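Local coordinates for cell wall surface anchor family protein (Streptococcus pneumoniae, PDB 4OQ1), which probably anchors the pneumococcal pilus to the cell wall as an ancillary pilin containing CnaB-type (IgG-rev fold) domains, at residues 262-267 and 324-329. The protein carries 3 engineered substitutions. Sequence-based numbering, arbitrary orientation.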
loop_
_atom_site.group_PDB
_atom_site.type_symbol
_atom_site.label_atom_id
_atom_site.label_comp_id
_atom_site.label_asym_id
_atom_site.label_seq_id
_atom_site.Cartn_x
_atom_site.Cartn_y
_atom_site.Cartn_z
ATOM N N PHE A 262 -17.406 -38.365 -1.581
ATOM C CA PHE A 262 -17.165 -39.097 -2.794
ATOM C C PHE A 262 -16.965 -40.626 -2.542
ATOM O O PHE A 262 -16.486 -41.081 -1.477
ATOM C CB PHE A 262 -15.910 -38.563 -3.529
ATOM C CG PHE A 262 -16.005 -37.121 -3.947
ATOM C CD1 PHE A 262 -16.569 -36.805 -5.194
ATOM C CD2 PHE A 262 -15.422 -36.192 -3.197
ATOM C CE1 PHE A 262 -16.679 -35.526 -5.597
ATOM C CE2 PHE A 262 -15.507 -34.859 -3.605
ATOM C CZ PHE A 262 -16.165 -34.543 -4.803
ATOM N N MET A 263 -17.227 -41.374 -3.609
ATOM C CA MET A 263 -16.852 -42.820 -3.672
ATOM C C MET A 263 -16.333 -43.229 -5.061
ATOM O O MET A 263 -17.016 -43.022 -6.123
ATOM C CB MET A 263 -18.040 -43.710 -3.295
ATOM C CG MET A 263 -17.578 -45.136 -3.046
ATOM S SD MET A 263 -18.940 -46.316 -2.883
ATOM C CE MET A 263 -18.048 -47.791 -3.259
ATOM N N LYS A 264 -15.112 -43.756 -5.064
ATOM C CA LYS A 264 -14.436 -44.160 -6.286
ATOM C C LYS A 264 -14.710 -45.628 -6.560
ATOM O O LYS A 264 -14.364 -46.499 -5.762
ATOM C CB LYS A 264 -12.930 -43.917 -6.173
ATOM C CG LYS A 264 -12.153 -44.237 -7.440
ATOM C CD LYS A 264 -12.398 -43.193 -8.517
ATOM C CE LYS A 264 -11.591 -43.492 -9.769
ATOM N NZ LYS A 264 -12.228 -44.549 -10.603
ATOM N N VAL A 265 -15.344 -45.892 -7.695
ATOM C CA VAL A 265 -15.744 -47.241 -8.050
ATOM C C VAL A 265 -15.351 -47.607 -9.433
ATOM O O VAL A 265 -14.982 -46.764 -10.225
ATOM C CB VAL A 265 -17.246 -47.526 -7.992
ATOM C CG1 VAL A 265 -17.815 -47.207 -6.640
ATOM C CG2 VAL A 265 -18.004 -46.752 -9.042
ATOM N N ASP A 266 -15.362 -48.926 -9.679
ATOM C CA ASP A 266 -15.208 -49.447 -11.040
ATOM C C ASP A 266 -16.573 -49.186 -11.696
ATOM O O ASP A 266 -17.694 -49.516 -11.123
ATOM C CB ASP A 266 -14.928 -50.974 -10.932
ATOM C CG ASP A 266 -14.795 -51.653 -12.259
ATOM O OD1 ASP A 266 -15.703 -51.514 -13.110
ATOM O OD2 ASP A 266 -13.856 -52.458 -12.347
ATOM N N GLY A 267 -16.538 -48.632 -12.876
ATOM C CA GLY A 267 -17.745 -48.216 -13.483
ATOM C C GLY A 267 -18.641 -49.347 -13.947
ATOM O O GLY A 267 -19.851 -49.173 -14.046
ATOM N N GLN A 324 -3.188 -39.988 -9.552
ATOM C CA GLN A 324 -2.878 -41.401 -9.704
ATOM C C GLN A 324 -4.190 -42.251 -9.795
ATOM O O GLN A 324 -5.054 -42.185 -8.901
ATOM C CB GLN A 324 -2.092 -41.871 -8.468
ATOM C CG GLN A 324 -1.970 -43.360 -8.319
ATOM C CD GLN A 324 -1.088 -43.766 -7.182
ATOM O OE1 GLN A 324 0.127 -43.658 -7.288
ATOM N NE2 GLN A 324 -1.699 -44.226 -6.053
ATOM N N ALA A 325 -4.267 -43.078 -10.824
ATOM C CA ALA A 325 -5.425 -43.967 -10.980
ATOM C C ALA A 325 -5.272 -45.217 -10.062
ATOM O O ALA A 325 -4.164 -45.586 -9.695
ATOM C CB ALA A 325 -5.596 -44.367 -12.444
ATOM N N PRO A 326 -6.405 -45.820 -9.609
ATOM C CA PRO A 326 -6.324 -47.151 -8.998
ATOM C C PRO A 326 -5.545 -48.075 -9.877
ATOM O O PRO A 326 -5.649 -47.960 -11.104
ATOM C CB PRO A 326 -7.796 -47.601 -8.923
ATOM C CG PRO A 326 -8.599 -46.338 -8.928
ATOM C CD PRO A 326 -7.802 -45.415 -9.829
ATOM N N THR A 327 -4.766 -48.984 -9.280
ATOM C CA THR A 327 -4.033 -50.028 -10.027
ATOM C C THR A 327 -4.903 -50.738 -11.080
ATOM O O THR A 327 -5.946 -51.265 -10.798
ATOM C CB THR A 327 -3.458 -51.084 -9.064
ATOM O OG1 THR A 327 -2.748 -50.420 -8.016
ATOM C CG2 THR A 327 -2.520 -51.990 -9.815
ATOM N N GLY A 328 -4.463 -50.771 -12.296
ATOM C CA GLY A 328 -5.190 -51.521 -13.301
ATOM C C GLY A 328 -6.254 -50.696 -13.989
ATOM O O GLY A 328 -6.985 -51.192 -14.874
ATOM N N TYR A 329 -6.326 -49.404 -13.660
ATOM C CA TYR A 329 -7.394 -48.535 -14.230
ATOM C C TYR A 329 -6.793 -47.402 -15.096
ATOM O O TYR A 329 -5.703 -46.984 -14.902
ATOM C CB TYR A 329 -8.323 -48.015 -13.072
ATOM C CG TYR A 329 -9.247 -49.101 -12.585
ATOM C CD1 TYR A 329 -10.513 -49.223 -13.103
ATOM C CD2 TYR A 329 -8.849 -50.017 -11.562
ATOM C CE1 TYR A 329 -11.313 -50.248 -12.713
ATOM C CE2 TYR A 329 -9.627 -51.071 -11.218
ATOM C CZ TYR A 329 -10.842 -51.195 -11.730
ATOM O OH TYR A 329 -11.661 -52.232 -11.298
#
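Lys-264 and Asp-266, on the strand 260-266, face the type II turn Pro-326 to Tyr-329 across a wide backbone gap, 9.1 Å from Lys-264 CA to Pro-326 CA, which side chains bridge. The turn is closed by Tyr-329 N bonding Pro-326 O at 3.0 Å, with Gly-328 taking its positive phi. Tyr-329 sends its phenol to the strand, CG anti to the carbonyl carbon (chi1 -75°). Its OH donates to Asp-266 OD2 at a very short 2.4 Å, a length to be read with caution. OD2 lies at the ring edge, in plane, while the carboxylate stands almost perpendicular to the ring, 87° between planes. Lys-356 adds a salt bridge to the same oxygen; OD1 takes the amides of Arg-268 and Thr-269 where the strand turns away. Further back along the strand, Lys-264 CE lies against Pro-326 CG at 4.2 Å, and NZ is covalently joined to Asn-354 CG. Pro-326 and Tyr-329 both touch Asn-354, so the turn packs over this intramolecular isopeptide crosslink, a hallmark of CnaB domains in Gram-positive pilins. Two amide N-H groups on OD1 and the lysine at OD2 would favour a charged carboxylate, which the phenol OH then joins to the turn.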